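Local structure of 5-formaminoimidazole-4-carboxamide-1-(beta)-D-ribofuranosyl 5'-monophosphate synthetase (Methanocaldococcus jannaschii, 2R7L) at residues A[144-148]-A[172-176]; A[10-14]-A[109-113]. The protein catalyses the ATP- and formate-dependent formylation of AICAR to FAICAR, a step of de novo purine biosynthesis that here needs no folate. All coordinates share one frame; numbering follows the deposited sequence.

How the interactions relate
Interactions 1 and 2 lie on opposite sides of the chain's centre, and their centres are 50 Å apart. Their nearest atoms are still about 32 Å from each other, so they do not touch. They follow one another along the sequence: 10-14 with 109-113 closes before 144-148 with 172-176 opens. Interaction 2 is buried packing beside the parallel sheet of the N-terminal region, away from the annotated sites. Interaction 1 is a surface contact in the ATP-grasp region. Its Phe175 side chain is about 14 Å from a bound ATP and about 6 Å from the side chain of Phe157, an ATP-binding residue.

Interaction 1 of 2, residues A[144-148]-A[172-176]; sequences ESPED and TEEFY
Pro146 and Glu147 pack on the first turn of helix 172-184 through Thr172, Phe175 and Tyr176, a loop-to-helix contact at the surface of the ATP-grasp region. The loop follows strand 142-143 of the small antiparallel sheet, and the helix follows strand 167-169 at its other outer edge. Pro146 is the central piece. Its CG lies over one face of the Phe175 ring, 3.6 Å from the centroid and 15° off the normal, a CH-pi contact. Pro146 and Phe175 both touch Ile198 of strand 197-200, and Phe167 meets the Phe175 ring edge-to-face. Two hydrogen bonds tie the segments together. Thr172 OG1 donates to Pro146 O at 2.8 Å, tilted 25° from the carbonyl plane. Tyr176 OH donates to Glu147 OE2 at 2.6 Å, on the syn lone pair. That oxygen sits in the plane of the tyrosine ring, at its edge. Thr172 CG2 adds a van der Waals contact to Glu147 OE2 at 3.4 Å. Glu147 starts out away from the helix, but a bend at chi2 (64°) brings its carboxylate back to the hydroxyl. Pro146 CB also comes within 3.5 Å of Tyr176 OH. Within the loop, Ser145 OG donates to Asp148 OD2. Two hydrogen bonds thus accompany the proline-on-ring packing. Because the tyrosine hydroxyl donates to it, the Glu147 carboxylate is probably stabilised in its charged form.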
loop_
_atom_site.group_PDB
_atom_site.type_symbol
_atom_site.label_atom_id
_atom_site.label_comp_id
_atom_site.label_asym_id
_atom_site.label_seq_id
_atom_site.Cartn_x
_atom_site.Cartn_y
_atom_site.Cartn_z
ATOM N N GLU A 144 45.721 -19.657 -24.169
ATOM C CA GLU A 144 46.539 -18.744 -24.972
ATOM C C GLU A 144 46.383 -18.960 -26.477
ATOM O O GLU A 144 46.367 -17.996 -27.246
ATOM C CB GLU A 144 48.015 -18.831 -24.565
ATOM C CG GLU A 144 48.264 -18.723 -23.062
ATOM C CD GLU A 144 47.676 -17.458 -22.448
ATOM O OE1 GLU A 144 47.052 -17.555 -21.366
ATOM O OE2 GLU A 144 47.835 -16.371 -23.046
ATOM N N SER A 145 46.257 -20.217 -26.897
ATOM C CA SER A 145 46.081 -20.522 -28.318
ATOM C C SER A 145 45.266 -21.790 -28.545
ATOM O O SER A 145 45.135 -22.617 -27.646
ATOM C CB SER A 145 47.441 -20.634 -29.018
ATOM O OG SER A 145 48.267 -21.591 -28.378
ATOM N N PRO A 146 44.701 -21.938 -29.754
ATOM C CA PRO A 146 43.956 -23.129 -30.147
ATOM C C PRO A 146 44.688 -24.440 -29.844
ATOM O O PRO A 146 44.049 -25.475 -29.667
ATOM C CB PRO A 146 43.786 -22.953 -31.654
ATOM C CG PRO A 146 43.813 -21.483 -31.864
ATOM C CD PRO A 146 44.730 -20.921 -30.822
ATOM N N GLU A 147 46.015 -24.394 -29.766
ATOM C CA GLU A 147 46.807 -25.596 -29.494
ATOM C C GLU A 147 46.770 -26.028 -28.026
ATOM O O GLU A 147 47.178 -27.140 -27.689
ATOM C CB GLU A 147 48.259 -25.418 -29.972
ATOM C CG GLU A 147 48.454 -25.632 -31.476
ATOM C CD GLU A 147 47.712 -24.603 -32.322
ATOM O OE1 GLU A 147 47.679 -23.417 -31.930
ATOM O OE2 GLU A 147 47.163 -24.976 -33.384
ATOM N N ASP A 148 46.270 -25.157 -27.154
ATOM C CA ASP A 148 46.242 -25.450 -25.725
ATOM C C ASP A 148 44.938 -26.121 -25.276
ATOM O O ASP A 148 44.811 -26.526 -24.117
ATOM C CB ASP A 148 46.500 -24.179 -24.916
ATOM C CG ASP A 148 47.937 -23.696 -25.030
ATOM O OD1 ASP A 148 48.855 -24.467 -24.668
ATOM O OD2 ASP A 148 48.147 -22.542 -25.470
ATOM N N THR A 172 41.783 -28.837 -30.740
ATOM C CA THR A 172 42.449 -27.903 -31.638
ATOM C C THR A 172 41.890 -28.046 -33.049
ATOM O O THR A 172 41.565 -27.053 -33.707
ATOM C CB THR A 172 43.968 -28.139 -31.654
ATOM O OG1 THR A 172 44.466 -28.120 -30.312
ATOM C CG2 THR A 172 44.667 -27.058 -32.464
ATOM N N GLU A 173 41.771 -29.291 -33.501
ATOM C CA GLU A 173 41.220 -29.593 -34.817
ATOM C C GLU A 173 39.851 -28.954 -35.013
ATOM O O GLU A 173 39.598 -28.295 -36.030
ATOM C CB GLU A 173 41.122 -31.109 -35.015
ATOM C CG GLU A 173 40.394 -31.521 -36.284
ATOM C CD GLU A 173 40.351 -33.028 -36.480
ATOM O OE1 GLU A 173 40.502 -33.770 -35.482
ATOM O OE2 GLU A 173 40.166 -33.470 -37.637
ATOM N N GLU A 174 38.966 -29.154 -34.040
ATOM C CA GLU A 174 37.622 -28.596 -34.122
ATOM C C GLU A 174 37.642 -27.070 -34.176
ATOM O O GLU A 174 36.876 -26.454 -34.919
ATOM C CB GLU A 174 36.761 -29.071 -32.959
ATOM C CG GLU A 174 35.407 -28.407 -32.924
ATOM C CD GLU A 174 34.386 -29.208 -32.153
ATOM O OE1 GLU A 174 34.721 -29.722 -31.061
ATOM O OE2 GLU A 174 33.244 -29.314 -32.647
ATOM N N PHE A 175 38.534 -26.462 -33.400
ATOM C CA PHE A 175 38.674 -25.013 -33.429
ATOM C C PHE A 175 38.828 -24.488 -34.860
ATOM O O PHE A 175 38.144 -23.541 -35.254
ATOM C CB PHE A 175 39.852 -24.556 -32.563
ATOM C CG PHE A 175 40.077 -23.069 -32.592
ATOM C CD1 PHE A 175 39.702 -22.276 -31.520
ATOM C CD2 PHE A 175 40.647 -22.462 -33.701
ATOM C CE1 PHE A 175 39.899 -20.908 -31.551
ATOM C CE2 PHE A 175 40.841 -21.094 -33.741
ATOM C CZ PHE A 175 40.468 -20.315 -32.662
ATOM N N TYR A 176 39.725 -25.099 -35.636
ATOM C CA TYR A 176 39.988 -24.621 -36.999
ATOM C C TYR A 176 38.876 -24.990 -37.972
ATOM O O TYR A 176 38.554 -24.222 -38.882
ATOM C CB TYR A 176 41.343 -25.116 -37.517
ATOM C CG TYR A 176 42.523 -24.588 -36.736
ATOM C CD1 TYR A 176 42.853 -23.243 -36.768
ATOM C CD2 TYR A 176 43.303 -25.435 -35.968
ATOM C CE1 TYR A 176 43.927 -22.753 -36.052
ATOM C CE2 TYR A 176 44.381 -24.953 -35.249
ATOM C CZ TYR A 176 44.687 -23.609 -35.295
ATOM O OH TYR A 176 45.770 -23.124 -34.585
#

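Interaction 2 of 2, residues A[10-14]-A[109-113]; sequences IFDKY and LVPMF
Near the end of helix 4-11, a type I beta turn runs from Phe11 to Tyr14, and the CA atoms of Phe11 and Pro111 are the nearest across the segments, 6.5 Å apart. Tyr14 N donates to Phe11 O to close the turn. The contact sits beside the parallel four-stranded sheet of the N-terminal Rossmann-like region. There Pro111 and Phe113 make backbone hydrogen bonds with Val89 of strand 87-89, the outermost strand on that side within this chain. The contact across the segments is apolar and built round the Pro111 ring. Ile10 comes at about a right angle to it. Its CG2 branch, anti to the backbone N, meets Pro111 CD at 3.9 Å. Phe11 touches Pro111 CG with its CB, at 4.1 Å. The Phe11 ring goes on to Ile88 and to Leu351 of helix 339-353, and takes a cation-pi contact from Lys16. Tyr14 comes at Pro111 from the opposite direction. Its CZ is 3.8 Å from Pro111 CG, and the ring meets the proline obliquely. One face of this tyrosine lies against Phe11 CA, so the turn packs on itself as well as on the proline. The buried hydroxyl is hydrogen-bonded to Ser87 O. A phenylalanine in place of Tyr14 would probably leave the Ser87 carbonyl without this hydrogen-bond partner and lose the oxygen that packs against Pro111 CD. Val110 CG1 lies 3.9 Å from Tyr14 OH, and Pro111 CD approaches the same oxygen more closely, at 3.2 Å.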
loop_
_atom_site.group_PDB
_atom_site.type_symbol
_atom_site.label_atom_id
_atom_site.label_comp_id
_atom_site.label_asym_id
_atom_site.label_seq_id
_atom_site.Cartn_x
_atom_site.Cartn_y
_atom_site.Cartn_z
ATOM N N ILE A 10 30.709 21.786 -11.424
ATOM C CA ILE A 10 29.590 21.890 -12.360
ATOM C C ILE A 10 28.290 21.733 -11.573
ATOM O O ILE A 10 27.302 22.431 -11.820
ATOM C CB ILE A 10 29.648 20.805 -13.461
ATOM C CG1 ILE A 10 30.819 21.054 -14.416
ATOM C CG2 ILE A 10 28.345 20.769 -14.257
ATOM C CD1 ILE A 10 30.587 22.179 -15.403
ATOM N N PHE A 11 28.317 20.810 -10.615
ATOM C CA PHE A 11 27.167 20.507 -9.782
ATOM C C PHE A 11 26.933 21.608 -8.753
ATOM O O PHE A 11 25.800 21.830 -8.324
ATOM C CB PHE A 11 27.370 19.166 -9.072
ATOM C CG PHE A 11 26.218 18.765 -8.195
ATOM C CD1 PHE A 11 26.310 18.868 -6.815
ATOM C CD2 PHE A 11 25.037 18.293 -8.750
ATOM C CE1 PHE A 11 25.243 18.504 -6.003
ATOM C CE2 PHE A 11 23.971 17.930 -7.946
ATOM C CZ PHE A 11 24.076 18.033 -6.570
ATOM N N ASP A 12 28.008 22.290 -8.358
ATOM C CA ASP A 12 27.920 23.381 -7.387
ATOM C C ASP A 12 27.139 24.569 -7.932
ATOM O O ASP A 12 26.659 25.404 -7.170
ATOM C CB ASP A 12 29.311 23.833 -6.947
ATOM C CG ASP A 12 29.826 23.050 -5.759
ATOM O OD1 ASP A 12 28.998 22.463 -5.027
ATOM O OD2 ASP A 12 31.059 23.027 -5.552
ATOM N N LYS A 13 27.015 24.636 -9.252
ATOM C CA LYS A 13 26.285 25.714 -9.901
ATOM C C LYS A 13 24.873 25.265 -10.245
ATOM O O LYS A 13 24.125 25.975 -10.917
ATOM C CB LYS A 13 27.021 26.169 -11.161
ATOM C CG LYS A 13 28.464 26.574 -10.911
ATOM C CD LYS A 13 29.105 27.166 -12.157
ATOM C CE LYS A 13 30.536 27.609 -11.880
ATOM N NZ LYS A 13 31.127 28.334 -13.041
ATOM N N TYR A 14 24.520 24.069 -9.784
ATOM C CA TYR A 14 23.186 23.521 -9.987
ATOM C C TYR A 14 22.210 24.130 -8.980
ATOM O O TYR A 14 22.584 24.439 -7.852
ATOM C CB TYR A 14 23.220 21.995 -9.811
ATOM C CG TYR A 14 23.451 21.183 -11.079
ATOM C CD1 TYR A 14 24.002 21.758 -12.222
ATOM C CD2 TYR A 14 23.137 19.827 -11.118
ATOM C CE1 TYR A 14 24.212 21.011 -13.372
ATOM C CE2 TYR A 14 23.350 19.073 -12.256
ATOM C CZ TYR A 14 23.885 19.668 -13.379
ATOM O OH TYR A 14 24.088 18.911 -14.511
ATOM N N LEU A 109 30.739 16.570 -19.982
ATOM C CA LEU A 109 30.741 17.412 -18.787
ATOM C C LEU A 109 29.355 17.531 -18.151
ATOM O O LEU A 109 28.721 18.586 -18.206
ATOM C CB LEU A 109 31.304 18.798 -19.112
ATOM C CG LEU A 109 32.780 18.854 -19.512
ATOM C CD1 LEU A 109 33.140 20.239 -20.030
ATOM C CD2 LEU A 109 33.667 18.462 -18.340
ATOM N N VAL A 110 28.892 16.436 -17.558
ATOM C CA VAL A 110 27.620 16.402 -16.847
ATOM C C VAL A 110 27.794 15.474 -15.662
ATOM O O VAL A 110 28.370 14.401 -15.806
ATOM C CB VAL A 110 26.480 15.878 -17.739
ATOM C CG1 VAL A 110 25.118 16.126 -17.081
ATOM C CG2 VAL A 110 26.530 16.534 -19.103
ATOM N N PRO A 111 27.330 15.895 -14.472
ATOM C CA PRO A 111 27.437 15.033 -13.302
ATOM C C PRO A 111 26.859 13.655 -13.605
ATOM O O PRO A 111 25.866 13.546 -14.323
ATOM C CB PRO A 111 26.590 15.763 -12.259
ATOM C CG PRO A 111 26.684 17.191 -12.652
ATOM C CD PRO A 111 26.703 17.188 -14.150
ATOM N N MET A 112 27.486 12.612 -13.076
ATOM C CA MET A 112 27.114 11.250 -13.440
ATOM C C MET A 112 27.144 10.381 -12.205
ATOM O O MET A 112 28.111 10.413 -11.454
ATOM C CB MET A 112 28.081 10.693 -14.488
ATOM C CG MET A 112 27.405 9.954 -15.636
ATOM S SD MET A 112 28.584 9.224 -16.800
ATOM C CE MET A 112 29.516 8.179 -15.670
ATOM N N PHE A 113 26.078 9.617 -11.983
ATOM C CA PHE A 113 26.044 8.701 -10.852
ATOM C C PHE A 113 27.019 7.546 -11.093
ATOM O O PHE A 113 27.005 6.933 -12.156
ATOM C CB PHE A 113 24.624 8.160 -10.640
ATOM C CG PHE A 113 24.499 7.246 -9.456
ATOM C CD1 PHE A 113 24.358 7.762 -8.176
ATOM C CD2 PHE A 113 24.532 5.871 -9.618
ATOM C CE1 PHE A 113 24.246 6.924 -7.079
ATOM C CE2 PHE A 113 24.423 5.026 -8.526
ATOM C CZ PHE A 113 24.271 5.554 -7.252
#